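Local coordinates for ORC1-type DNA replication protein 2 (Aeropyrum pernix, PDB 1W5T), which binds DNA and ATP and takes part in regulating DNA replication, as an archaeal member of the Cdc6/Orc family of AAA+ ATPases, at residues R13-N18 with L230-T235; Y19-L24 with E225-L230; L24-G29 with P213-R218; E219-L224 with H241-S246. All coordinates share one frame; numbering follows the deposited sequence.

How the interactions relate
All four contacts gather round one element, helix 217-231 of the ATPase lid. Interactions 1, 2 and 3 bring successive pieces of the N-terminal segment, 13-18, 19-24 and 24-29, against it in reverse order, from its C-terminal end back to the loop before its start; interaction 4 packs its N-terminal half on helix 239-249. Neighbouring centres lie close, about 7 Å between interactions 1 and 2, 13 Å between 2 and 3 and 11 Å between 3 and 4. Salt bridges tie them: Arg25 to Glu229, and Arg27 to Glu219. Since interactions 2, 3 and 4 all touch the nucleotide analogue, the N-terminal segment and lid together enclose its adenosine end.

Interaction 1. Residues R13-N18 with L230-T235; sequences RVFDEN and LGLRDT
Val14 sits against the last turn of helix 217-231, its two methyls straddling the backbone at Gly231. CG2 lies 3.7 Å from Leu230 O, while CG1 and CG2 both meet the CB of Leu230, CG1 at 4.1 Å; between them, Val14 CB comes to 3.9 Å from Gly231 CA. Phe15 makes the second half of the contact. Its ring reaches past the glycine with CE1 4.0 Å from Gly231 CA, and its outer end meets Leu232, whose CD2 is 3.5 Å from Phe15 CZ; the two side chains cross at about a right angle. Phe15 swings CG opposite its carbonyl carbon (chi1 -72°), which carries the ring toward Leu232 although its CB sets off in another direction.

Glycine suits position 231 because a CB there would run into both Val14 CG1 and Phe15 CE1, so its absence lets the two chains come within 5.3 Å, CA to CA, at Val14 and Gly231. The site is also where helix 217-231 of the lid ends: Leu232 is the first residue to leave helical geometry. The partner is a short 3-10 turn finishing at Phe15, with Asp16 N bonded to Arg13 O at 3.0 Å.

Farther out, Phe9 meets the Phe15 ring edge-to-face, and Ile263, Leu266 and Lys267 of helix 259-275 touch it too, while Cys270 of that helix touches Leu232. Backbone bonds from Gly231 to Lys10 and Asp11 hold the N-terminal segment along the helix end. The carbonyl of Val14 accepts a hydrogen bond from Arg227, a residue of the ATP site.

Interaction 2. Residues Y19-L24 with E225-L230; sequences YIPPEL and EQRAEL. With ANP (phosphoaminophosphonic acid-adenylate ester), chain D.
Tyr19 and Arg227 run past one another in opposite directions, with the phenol ring and the guanidinium turned 57° apart. The ring offers its edge: CD2 lies over one face of the guanidinium, 3.3 Å from Arg227 NH1. Tyr19 places CG anti to its backbone N (chi1 172°), and its OH ends 3.4 Å from Leu230 CD1, the same methyl that meets Pro22 CD at the end of its ring.

The bend at chi2 (-26°) turns the Arg227 chain toward the nucleotide. There NH2 donates to ANP O2' at 2.8 Å, near the guanidinium plane, and to ANP N3 at 3.0 Å, so one nitrogen reads both ribose and base. Water 1 joins Arg227 NH1, Tyr19 O and the ribose hydroxyls. This lid arginine, part of the experimentally established ATP site of the AAA+ fold, thus holds the adenosine by its N3 and ribose edge.

Gln226, extended, crosses Pro21 at about a right angle. Its NE2 donates to Glu23 O at 2.8 Å, from above the carbonyl plane, while OE1 lies 3.9 Å from Pro21 CB. Shortened to an alanine, this position would probably leave Glu23 O without its side-chain donor and open a gap beside the Pro21 ring. Rigid Pro21 also brings its CG obliquely to the face of the adenine near C2.

Interaction 3. Residues L24-G29 with P213-R218; sequences LRVRRG and PAYKSR. With ANP (phosphoaminophosphonic acid-adenylate ester), chain D.
Neither segment is regular where the two meet: each is loop that turns into a helix, with Arg27 and Lys216 at the N-cap positions of helices 28-43 and 217-231. The backbones stay well apart, 9.3 Å between the CA atoms of Val26 and Tyr215, so side chains bridge them. Arg27 has a positive phi (70°), unusual for a residue with a side chain, just where the chain turns into its helix.

The Arg27 guanidinium and the Tyr215 ring run antiparallel alongside each other, nearly flat together (planes 19° apart), with Tyr215 CD2 over one face of the guanidinium, 3.4 Å from Arg27 NH2. The long arginine chain, bent at chi2 (-57°), also runs by Tyr215 OH with its CG. Its NE reaches Pro213 O through water 2, while NH1 forms a salt bridge with Glu219. Val26 CG1 comes to the same face as the tyrosine, offset toward the rim, and touches Tyr215 CE2 at 3.7 Å.

These groups form the adenine side of the AAA+ nucleotide pocket, between the N-terminal segment and the start of the lid. Tyr215, an experimentally established ATP-site residue, donates its hydroxyl hydrogen to ANP N7 at 2.6 Å, and the adenine amino group N6 gives a hydrogen to Val26 O at 2.9 Å. Together, a donor at N7 and an acceptor at N6 match the adenine along this edge. With a phenylalanine in place of Tyr215, ANP N7 would probably be left without its hydroxyl donor. Next to it, Ala214 packs on Arg60 and Ile63, and the backbone of Tyr215 is bonded to Glu251 and Gly257.

Interaction 4. Residues E219-L224 with H241-S246; sequences ELYTIL and HLELIS. With ANP (phosphoaminophosphonic acid-adenylate ester), chain D.
The Tyr221 ring lies against helix 239-249, with Ser246 OG at its edge, near the ring plane, while Leu242 CB and Glu243 CG come up obliquely, Leu242 CB 4.0 Å from Tyr221 CE2. The Tyr221 and Leu242 side chains cross at about a right angle. With chi1 at 174° the tyrosine ring extends away from its backbone N, out along the flank of helix 239-249.

Behind it segments 219-224 and 241-246 run 136° apart in direction, their axes approaching to 8.7 Å, and draw together at Leu220 and Ser246. A small serine fits here: its CB lies 3.7 Å from Leu220 CB. Leu224 pushes CD1 against Ile245 CB at 3.7 Å, and Ile245 and Leu242 in turn touch Leu266 of helix 259-275, making this part of the helical lid's core. Ile223, on an adjoining flank of helix 217-231, lays CD1 over a face of the adenine, 3.8 Å from ANP C6.

Ser246 OG donates back to Leu242 O at 3.1 Å, a carbonyl that also accepts from Ile245 N and Ser246 N. The buried hydroxyl is therefore satisfied within its own helix, and the interface between the helices is held by apolar packing, with no polar bond linking these two segments.

Interaction 1. Residues R13-N18 with L230-T235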
# COMPACT_ATOMS: atom_id res chain seq x y z
N ARG A 13 20.64 -8.16 5.79
CA ARG A 13 19.30 -8.60 5.44
C ARG A 13 18.22 -7.70 6.09
O ARG A 13 17.06 -7.67 5.66
CB ARG A 13 19.10 -10.07 5.80
CG ARG A 13 19.92 -11.02 4.91
CD ARG A 13 20.97 -11.79 5.69
NE ARG A 13 20.39 -13.01 6.22
CZ ARG A 13 20.11 -13.36 7.48
NH1 ARG A 13 20.34 -12.60 8.54
NH2 ARG A 13 19.57 -14.55 7.64
N VAL A 14 18.62 -6.98 7.12
CA VAL A 14 17.78 -5.98 7.77
C VAL A 14 17.35 -4.91 6.77
O VAL A 14 16.37 -4.24 7.00
CB VAL A 14 18.55 -5.34 8.97
CG1 VAL A 14 17.86 -4.09 9.53
CG2 VAL A 14 18.79 -6.36 10.04
N PHE A 15 18.06 -4.80 5.65
CA PHE A 15 17.79 -3.79 4.63
C PHE A 15 17.01 -4.34 3.43
O PHE A 15 16.66 -3.61 2.52
CB PHE A 15 19.10 -3.10 4.22
CG PHE A 15 19.63 -2.17 5.28
CD1 PHE A 15 20.43 -2.67 6.32
CD2 PHE A 15 19.28 -0.80 5.28
CE1 PHE A 15 20.90 -1.84 7.32
CE2 PHE A 15 19.74 0.06 6.29
CZ PHE A 15 20.55 -0.46 7.33
N ASP A 16 16.75 -5.65 3.43
CA ASP A 16 15.98 -6.26 2.35
C ASP A 16 14.49 -5.90 2.51
O ASP A 16 14.00 -5.72 3.62
CB ASP A 16 16.21 -7.78 2.29
CG ASP A 16 17.63 -8.16 1.79
OD1 ASP A 16 18.54 -7.29 1.71
OD2 ASP A 16 17.91 -9.31 1.43
N GLU A 17 13.80 -5.84 1.37
CA GLU A 17 12.41 -5.37 1.23
C GLU A 17 11.36 -6.17 2.01
O GLU A 17 10.34 -5.65 2.45
CB GLU A 17 12.05 -5.29 -0.27
CG GLU A 17 13.27 -5.54 -1.16
CD GLU A 17 13.15 -5.00 -2.58
OE1 GLU A 17 14.07 -4.27 -3.03
OE2 GLU A 17 12.15 -5.34 -3.27
N ASN A 18 11.60 -7.46 2.20
CA ASN A 18 10.68 -8.15 3.07
C ASN A 18 11.21 -8.52 4.45
O ASN A 18 10.69 -9.44 5.10
CB ASN A 18 9.98 -9.32 2.39
CG ASN A 18 10.87 -10.12 1.54
OD1 ASN A 18 11.84 -10.73 2.03
ND2 ASN A 18 10.56 -10.15 0.25
N LEU A 230 19.74 -2.58 14.42
CA LEU A 230 19.72 -4.00 14.05
C LEU A 230 20.68 -4.34 12.92
O LEU A 230 21.09 -5.49 12.77
CB LEU A 230 18.30 -4.37 13.60
CG LEU A 230 17.15 -4.04 14.56
CD1 LEU A 230 15.77 -4.19 13.88
CD2 LEU A 230 17.22 -4.86 15.88
N GLY A 231 20.98 -3.37 12.07
CA GLY A 231 21.55 -3.71 10.79
C GLY A 231 22.95 -3.17 10.58
O GLY A 231 23.73 -3.75 9.84
N LEU A 232 23.25 -2.06 11.23
CA LEU A 232 24.54 -1.41 11.09
C LEU A 232 25.40 -1.67 12.34
O LEU A 232 24.87 -1.86 13.44
CB LEU A 232 24.35 0.10 10.86
CG LEU A 232 23.54 0.54 9.63
CD1 LEU A 232 23.74 2.02 9.34
CD2 LEU A 232 23.87 -0.33 8.38
N ARG A 233 26.71 -1.65 12.17
CA ARG A 233 27.63 -1.73 13.29
C ARG A 233 27.54 -0.44 14.05
O ARG A 233 27.37 0.60 13.44
CB ARG A 233 29.03 -1.96 12.78
CG ARG A 233 29.37 -3.41 12.56
CD ARG A 233 30.89 -3.69 12.66
NE ARG A 233 31.61 -2.94 11.66
CZ ARG A 233 32.54 -1.99 11.83
NH1 ARG A 233 33.00 -1.60 13.02
NH2 ARG A 233 33.01 -1.43 10.72
N ASP A 234 27.64 -0.50 15.37
CA ASP A 234 27.33 0.64 16.23
C ASP A 234 28.16 1.87 16.03
O ASP A 234 27.75 2.96 16.44
CB ASP A 234 27.46 0.24 17.70
CG ASP A 234 26.60 -0.94 18.06
OD1 ASP A 234 26.72 -1.45 19.22
OD2 ASP A 234 25.78 -1.42 17.25
N THR A 235 29.34 1.71 15.43
CA THR A 235 30.30 2.82 15.26
C THR A 235 30.06 3.60 13.94
O THR A 235 30.53 4.74 13.74
CB THR A 235 31.74 2.29 15.33
OG1 THR A 235 31.92 1.21 14.41
CG2 THR A 235 32.00 1.63 16.70

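Interaction 2. Residues Y19-L24 with E225-L230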
# COMPACT_ATOMS: atom_id res chain seq x y z
N TYR A 19 12.22 -7.79 4.92
CA TYR A 19 12.59 -7.94 6.30
C TYR A 19 11.50 -7.32 7.16
O TYR A 19 11.06 -6.19 6.91
CB TYR A 19 13.94 -7.29 6.58
CG TYR A 19 14.28 -7.24 8.03
CD1 TYR A 19 14.85 -8.36 8.68
CD2 TYR A 19 14.04 -6.08 8.78
CE1 TYR A 19 15.19 -8.31 10.04
CE2 TYR A 19 14.37 -6.02 10.14
CZ TYR A 19 14.95 -7.13 10.76
OH TYR A 19 15.28 -7.07 12.11
N ILE A 20 11.06 -8.07 8.17
CA ILE A 20 10.12 -7.61 9.18
C ILE A 20 10.85 -7.46 10.51
O ILE A 20 11.44 -8.42 11.00
CB ILE A 20 8.98 -8.65 9.36
CG1 ILE A 20 8.37 -9.06 7.98
CG2 ILE A 20 7.90 -8.11 10.30
CD1 ILE A 20 7.58 -7.92 7.27
N PRO A 21 10.85 -6.27 11.09
CA PRO A 21 11.59 -6.06 12.32
C PRO A 21 10.97 -6.86 13.47
O PRO A 21 9.79 -7.14 13.37
CB PRO A 21 11.58 -4.53 12.52
CG PRO A 21 10.62 -4.02 11.59
CD PRO A 21 10.25 -5.03 10.58
N PRO A 22 11.75 -7.25 14.49
CA PRO A 22 11.20 -8.06 15.61
C PRO A 22 10.15 -7.29 16.44
O PRO A 22 9.39 -7.91 17.16
CB PRO A 22 12.43 -8.36 16.50
CG PRO A 22 13.46 -7.31 16.13
CD PRO A 22 13.17 -6.91 14.68
N GLU A 23 10.14 -5.96 16.35
CA GLU A 23 9.15 -5.10 17.03
C GLU A 23 8.80 -3.95 16.14
O GLU A 23 9.61 -3.57 15.31
CB GLU A 23 9.73 -4.56 18.35
CG GLU A 23 9.39 -5.46 19.55
CD GLU A 23 9.43 -4.72 20.89
OE1 GLU A 23 10.08 -3.64 20.93
OE2 GLU A 23 8.82 -5.22 21.90
N LEU A 24 7.62 -3.36 16.30
CA LEU A 24 7.33 -2.09 15.62
C LEU A 24 7.46 -0.90 16.55
O LEU A 24 7.00 -0.95 17.68
CB LEU A 24 5.94 -2.07 14.99
CG LEU A 24 5.64 -2.89 13.73
CD1 LEU A 24 4.22 -2.58 13.22
CD2 LEU A 24 6.64 -2.72 12.64
N GLU A 225 16.33 4.59 12.70
CA GLU A 225 17.15 4.34 13.88
C GLU A 225 17.14 2.85 14.30
O GLU A 225 18.19 2.31 14.63
CB GLU A 225 16.77 5.27 15.03
CG GLU A 225 17.44 4.91 16.33
CD GLU A 225 16.91 5.74 17.49
OE1 GLU A 225 17.64 6.58 18.02
OE2 GLU A 225 15.75 5.54 17.88
N GLN A 226 15.96 2.23 14.24
CA GLN A 226 15.78 0.80 14.37
C GLN A 226 16.51 -0.00 13.28
O GLN A 226 17.15 -0.99 13.59
CB GLN A 226 14.27 0.46 14.41
CG GLN A 226 13.94 -1.01 14.52
CD GLN A 226 12.45 -1.28 14.51
OE1 GLN A 226 11.73 -0.81 13.61
NE2 GLN A 226 11.97 -2.04 15.51
N ARG A 227 16.46 0.40 12.01
CA ARG A 227 17.29 -0.29 11.01
C ARG A 227 18.82 -0.16 11.32
O ARG A 227 19.58 -1.14 11.26
CB ARG A 227 16.98 0.16 9.58
CG ARG A 227 15.69 -0.35 8.94
CD ARG A 227 15.12 -1.71 9.45
NE ARG A 227 13.70 -1.70 9.20
CZ ARG A 227 13.10 -2.32 8.20
NH1 ARG A 227 13.81 -3.10 7.35
NH2 ARG A 227 11.76 -2.20 8.05
N ALA A 228 19.29 1.03 11.65
CA ALA A 228 20.70 1.17 12.02
C ALA A 228 21.09 0.20 13.18
O ALA A 228 21.97 -0.67 13.01
CB ALA A 228 21.02 2.58 12.38
N GLU A 229 20.37 0.29 14.29
CA GLU A 229 20.58 -0.57 15.47
C GLU A 229 20.66 -2.05 15.22
O GLU A 229 21.56 -2.70 15.74
CB GLU A 229 19.53 -0.30 16.55
CG GLU A 229 19.67 1.02 17.28
CD GLU A 229 18.53 1.25 18.23
OE1 GLU A 229 18.43 2.33 18.83
OE2 GLU A 229 17.70 0.35 18.41
N LEU A 230 19.74 -2.58 14.42
CA LEU A 230 19.72 -4.00 14.05
C LEU A 230 20.68 -4.34 12.92
O LEU A 230 21.09 -5.49 12.77
CB LEU A 230 18.30 -4.37 13.60
CG LEU A 230 17.15 -4.04 14.56
CD1 LEU A 230 15.77 -4.19 13.88
CD2 LEU A 230 17.22 -4.86 15.88
PG ANP D . 3.73 -0.35 -1.58
O1G ANP D . 4.83 -0.44 -2.71
O2G ANP D . 2.94 -1.73 -1.56
O3G ANP D . 2.73 0.87 -1.76
PB ANP D . 3.84 -0.67 1.39
O1B ANP D . 3.17 -2.10 1.43
O2B ANP D . 2.77 0.40 1.77
N3B ANP D . 4.60 -0.29 -0.10
PA ANP D . 5.93 -1.73 3.06
O1A ANP D . 5.20 -2.49 4.27
O2A ANP D . 6.34 -2.80 1.96
O3A ANP D . 5.04 -0.52 2.48
O5' ANP D . 7.18 -0.89 3.64
C5' ANP D . 8.24 -0.22 2.95
C4' ANP D . 9.51 -0.46 3.77
O4' ANP D . 9.46 0.25 5.01
C3' ANP D . 9.67 -1.92 4.19
O3' ANP D . 11.04 -2.21 4.24
C2' ANP D . 9.12 -1.98 5.61
O2' ANP D . 9.59 -3.05 6.43
C1' ANP D . 9.53 -0.62 6.14
N9 ANP D . 8.53 -0.12 7.08
C8 ANP D . 7.33 0.47 6.74
N7 ANP D . 6.61 0.83 7.83
C5 ANP D . 7.35 0.54 8.91
C6 ANP D . 7.31 0.61 10.41
N6 ANP D . 6.24 1.15 11.08
N1 ANP D . 8.34 0.11 11.14
C2 ANP D . 9.42 -0.43 10.58
N3 ANP D . 9.58 -0.57 9.24
C4 ANP D . 8.56 -0.09 8.38
O HOH W 1 12.26 -4.26 5.49

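Interaction 3. Residues L24-G29 with P213-R218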
# COMPACT_ATOMS: atom_id res chain seq x y z
N LEU A 24 7.62 -3.36 16.30
CA LEU A 24 7.33 -2.09 15.62
C LEU A 24 7.46 -0.90 16.55
O LEU A 24 7.00 -0.95 17.68
CB LEU A 24 5.94 -2.07 14.99
CG LEU A 24 5.64 -2.89 13.73
CD1 LEU A 24 4.22 -2.58 13.22
CD2 LEU A 24 6.64 -2.72 12.64
N ARG A 25 8.05 0.18 16.08
CA ARG A 25 8.20 1.38 16.92
C ARG A 25 7.35 2.57 16.44
O ARG A 25 7.26 3.62 17.09
CB ARG A 25 9.68 1.79 17.01
CG ARG A 25 10.55 0.77 17.71
CD ARG A 25 11.79 1.37 18.29
NE ARG A 25 12.77 0.34 18.65
CZ ARG A 25 14.09 0.48 18.54
NH1 ARG A 25 14.60 1.62 18.07
NH2 ARG A 25 14.88 -0.51 18.91
N VAL A 26 6.79 2.39 15.27
CA VAL A 26 5.84 3.29 14.67
C VAL A 26 4.78 2.32 14.17
O VAL A 26 5.12 1.25 13.70
CB VAL A 26 6.46 4.05 13.47
CG1 VAL A 26 5.43 5.04 12.90
CG2 VAL A 26 7.77 4.78 13.87
N ARG A 27 3.52 2.70 14.30
CA ARG A 27 2.35 1.85 13.98
C ARG A 27 2.14 0.67 14.99
O ARG A 27 1.39 -0.30 14.73
CB ARG A 27 2.35 1.42 12.50
CG ARG A 27 2.55 2.58 11.47
CD ARG A 27 1.49 3.75 11.56
NE ARG A 27 1.74 4.81 10.57
CZ ARG A 27 1.93 6.11 10.86
NH1 ARG A 27 1.88 6.56 12.12
NH2 ARG A 27 2.17 6.96 9.88
N ARG A 28 2.80 0.77 16.14
CA ARG A 28 2.72 -0.28 17.13
C ARG A 28 1.27 -0.40 17.64
O ARG A 28 0.72 -1.51 17.70
CB ARG A 28 3.71 -0.04 18.27
CG ARG A 28 3.67 -1.09 19.32
CD ARG A 28 3.97 -0.58 20.70
NE ARG A 28 5.37 -0.22 20.83
CZ ARG A 28 5.93 1.01 20.84
NH1 ARG A 28 7.24 1.06 20.94
NH2 ARG A 28 5.24 2.15 20.77
N GLY A 29 0.65 0.73 17.96
CA GLY A 29 -0.72 0.74 18.41
C GLY A 29 -1.69 0.18 17.40
O GLY A 29 -2.58 -0.60 17.78
N PRO A 213 -1.40 6.45 6.76
CA PRO A 213 -0.95 7.61 6.01
C PRO A 213 0.58 7.49 5.79
O PRO A 213 1.27 6.66 6.42
CB PRO A 213 -1.25 8.78 6.96
CG PRO A 213 -0.92 8.20 8.36
CD PRO A 213 -1.36 6.68 8.22
N ALA A 214 1.10 8.38 4.95
CA ALA A 214 2.50 8.49 4.73
C ALA A 214 3.18 9.02 6.00
O ALA A 214 2.58 9.72 6.79
CB ALA A 214 2.75 9.44 3.52
N TYR A 215 4.46 8.66 6.15
CA TYR A 215 5.23 8.95 7.35
C TYR A 215 5.79 10.37 7.46
O TYR A 215 6.38 10.95 6.51
CB TYR A 215 6.39 7.94 7.45
CG TYR A 215 5.97 6.51 7.74
CD1 TYR A 215 6.20 5.49 6.80
CD2 TYR A 215 5.35 6.18 8.97
CE1 TYR A 215 5.83 4.17 7.07
CE2 TYR A 215 4.96 4.85 9.25
CZ TYR A 215 5.20 3.87 8.30
OH TYR A 215 4.83 2.60 8.59
N LYS A 216 5.62 10.95 8.63
CA LYS A 216 6.29 12.22 8.98
C LYS A 216 7.78 11.98 9.28
O LYS A 216 8.20 10.83 9.48
CB LYS A 216 5.62 12.89 10.16
CG LYS A 216 4.12 13.15 9.88
CD LYS A 216 3.39 13.78 11.08
CE LYS A 216 1.83 13.81 10.85
NZ LYS A 216 1.34 15.17 10.42
N SER A 217 8.55 13.05 9.31
CA SER A 217 10.00 12.91 9.45
C SER A 217 10.43 12.25 10.75
O SER A 217 11.36 11.42 10.74
CB SER A 217 10.73 14.26 9.23
OG SER A 217 10.61 15.08 10.37
N ARG A 218 9.75 12.59 11.84
CA ARG A 218 9.96 12.01 13.16
C ARG A 218 9.79 10.47 13.14
O ARG A 218 10.59 9.73 13.71
CB ARG A 218 8.93 12.61 14.14
CG ARG A 218 9.41 13.79 14.95
CD ARG A 218 8.85 13.82 16.44
NE ARG A 218 8.04 12.62 16.77
CZ ARG A 218 7.95 12.04 17.97
NH1 ARG A 218 8.62 12.51 19.01
NH2 ARG A 218 7.19 10.96 18.12
PG ANP D . 3.73 -0.35 -1.58
O1G ANP D . 4.83 -0.44 -2.71
O2G ANP D . 2.94 -1.73 -1.56
O3G ANP D . 2.73 0.87 -1.76
PB ANP D . 3.84 -0.67 1.39
O1B ANP D . 3.17 -2.10 1.43
O2B ANP D . 2.77 0.40 1.77
N3B ANP D . 4.60 -0.29 -0.10
PA ANP D . 5.93 -1.73 3.06
O1A ANP D . 5.20 -2.49 4.27
O2A ANP D . 6.34 -2.80 1.96
O3A ANP D . 5.04 -0.52 2.48
O5' ANP D . 7.18 -0.89 3.64
C5' ANP D . 8.24 -0.22 2.95
C4' ANP D . 9.51 -0.46 3.77
O4' ANP D . 9.46 0.25 5.01
C3' ANP D . 9.67 -1.92 4.19
O3' ANP D . 11.04 -2.21 4.24
C2' ANP D . 9.12 -1.98 5.61
O2' ANP D . 9.59 -3.05 6.43
C1' ANP D . 9.53 -0.62 6.14
N9 ANP D . 8.53 -0.12 7.08
C8 ANP D . 7.33 0.47 6.74
N7 ANP D . 6.61 0.83 7.83
C5 ANP D . 7.35 0.54 8.91
C6 ANP D . 7.31 0.61 10.41
N6 ANP D . 6.24 1.15 11.08
N1 ANP D . 8.34 0.11 11.14
C2 ANP D . 9.42 -0.43 10.58
N3 ANP D . 9.58 -0.57 9.24
C4 ANP D . 8.56 -0.09 8.38
O HOH W 2 1.95 4.47 7.80

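Interaction 4. Residues E219-L224 with H241-S246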
# COMPACT_ATOMS: atom_id res chain seq x y z
N GLU A 219 8.74 10.01 12.46
CA GLU A 219 8.50 8.56 12.27
C GLU A 219 9.55 7.90 11.44
O GLU A 219 10.02 6.83 11.82
CB GLU A 219 7.11 8.30 11.74
CG GLU A 219 6.06 8.86 12.67
CD GLU A 219 4.77 9.10 11.97
OE1 GLU A 219 3.72 8.93 12.60
OE2 GLU A 219 4.79 9.40 10.78
N LEU A 220 9.94 8.53 10.33
CA LEU A 220 11.01 8.01 9.51
C LEU A 220 12.30 7.94 10.30
O LEU A 220 13.06 7.02 10.12
CB LEU A 220 11.23 8.83 8.21
CG LEU A 220 10.14 8.71 7.12
CD1 LEU A 220 10.42 9.71 6.01
CD2 LEU A 220 9.99 7.24 6.60
N TYR A 221 12.51 8.90 11.19
CA TYR A 221 13.70 8.91 11.99
C TYR A 221 13.70 7.67 12.90
O TYR A 221 14.69 6.92 12.96
CB TYR A 221 13.85 10.20 12.81
CG TYR A 221 15.05 10.05 13.73
CD1 TYR A 221 14.93 9.45 14.97
CD2 TYR A 221 16.35 10.38 13.27
CE1 TYR A 221 16.01 9.23 15.76
CE2 TYR A 221 17.46 10.19 14.08
CZ TYR A 221 17.27 9.61 15.32
OH TYR A 221 18.32 9.39 16.13
N THR A 222 12.60 7.48 13.62
CA THR A 222 12.41 6.28 14.41
C THR A 222 12.62 5.02 13.58
O THR A 222 13.26 4.07 14.05
CB THR A 222 11.02 6.29 15.07
OG1 THR A 222 10.92 7.44 15.91
CG2 THR A 222 10.88 5.17 16.05
N ILE A 223 12.09 5.00 12.37
CA ILE A 223 12.26 3.79 11.54
C ILE A 223 13.71 3.53 11.11
O ILE A 223 14.17 2.39 11.14
CB ILE A 223 11.27 3.77 10.33
CG1 ILE A 223 9.82 3.72 10.85
CG2 ILE A 223 11.64 2.60 9.35
CD1 ILE A 223 8.70 4.06 9.77
N LEU A 224 14.44 4.59 10.77
CA LEU A 224 15.83 4.46 10.35
C LEU A 224 16.70 4.07 11.54
O LEU A 224 17.68 3.30 11.43
CB LEU A 224 16.32 5.75 9.68
CG LEU A 224 15.63 6.08 8.35
CD1 LEU A 224 15.99 7.49 7.86
CD2 LEU A 224 15.91 5.02 7.29
N HIS A 241 23.13 11.69 10.66
CA HIS A 241 23.18 10.99 9.39
C HIS A 241 21.75 10.62 9.01
O HIS A 241 21.33 10.83 7.89
CB HIS A 241 24.02 9.71 9.49
CG HIS A 241 25.48 9.92 9.75
ND1 HIS A 241 26.24 10.88 9.11
CD2 HIS A 241 26.34 9.24 10.54
CE1 HIS A 241 27.48 10.81 9.55
NE2 HIS A 241 27.57 9.83 10.42
N LEU A 242 21.01 10.04 9.95
CA LEU A 242 19.65 9.57 9.70
C LEU A 242 18.66 10.75 9.54
O LEU A 242 17.67 10.65 8.80
CB LEU A 242 19.17 8.67 10.84
CG LEU A 242 20.06 7.54 11.34
CD1 LEU A 242 19.39 6.82 12.53
CD2 LEU A 242 20.44 6.57 10.22
N GLU A 243 18.94 11.85 10.24
CA GLU A 243 18.08 13.03 10.16
C GLU A 243 18.06 13.60 8.77
O GLU A 243 17.04 14.10 8.32
CB GLU A 243 18.60 14.13 11.05
CG GLU A 243 18.14 14.03 12.47
CD GLU A 243 18.93 14.96 13.37
OE1 GLU A 243 19.03 16.18 13.02
OE2 GLU A 243 19.43 14.45 14.42
N LEU A 244 19.22 13.52 8.12
CA LEU A 244 19.42 13.98 6.77
C LEU A 244 18.47 13.29 5.79
O LEU A 244 18.15 13.86 4.76
CB LEU A 244 20.88 13.76 6.37
CG LEU A 244 21.85 14.72 7.09
CD1 LEU A 244 23.28 14.30 6.90
CD2 LEU A 244 21.65 16.24 6.70
N ILE A 245 18.05 12.07 6.11
CA ILE A 245 17.21 11.31 5.22
C ILE A 245 15.78 11.68 5.55
O ILE A 245 15.03 12.17 4.69
CB ILE A 245 17.45 9.81 5.36
CG1 ILE A 245 18.90 9.46 4.94
CG2 ILE A 245 16.49 9.05 4.43
CD1 ILE A 245 19.44 8.05 5.36
N SER A 246 15.44 11.52 6.84
CA SER A 246 14.09 11.78 7.34
C SER A 246 13.63 13.23 7.14
O SER A 246 12.47 13.44 6.82
CB SER A 246 13.91 11.30 8.80
OG SER A 246 14.92 11.78 9.66
PG ANP D . 3.73 -0.35 -1.58
O1G ANP D . 4.83 -0.44 -2.71
O2G ANP D . 2.94 -1.73 -1.56
O3G ANP D . 2.73 0.87 -1.76
PB ANP D . 3.84 -0.67 1.39
O1B ANP D . 3.17 -2.10 1.43
O2B ANP D . 2.77 0.40 1.77
N3B ANP D . 4.60 -0.29 -0.10
PA ANP D . 5.93 -1.73 3.06
O1A ANP D . 5.20 -2.49 4.27
O2A ANP D . 6.34 -2.80 1.96
O3A ANP D . 5.04 -0.52 2.48
O5' ANP D . 7.18 -0.89 3.64
C5' ANP D . 8.24 -0.22 2.95
C4' ANP D . 9.51 -0.46 3.77
O4' ANP D . 9.46 0.25 5.01
C3' ANP D . 9.67 -1.92 4.19
O3' ANP D . 11.04 -2.21 4.24
C2' ANP D . 9.12 -1.98 5.61
O2' ANP D . 9.59 -3.05 6.43
C1' ANP D . 9.53 -0.62 6.14
N9 ANP D . 8.53 -0.12 7.08
C8 ANP D . 7.33 0.47 6.74
N7 ANP D . 6.61 0.83 7.83
C5 ANP D . 7.35 0.54 8.91
C6 ANP D . 7.31 0.61 10.41
N6 ANP D . 6.24 1.15 11.08
N1 ANP D . 8.34 0.11 11.14
C2 ANP D . 9.42 -0.43 10.58
N3 ANP D . 9.58 -0.57 9.24
C4 ANP D . 8.56 -0.09 8.38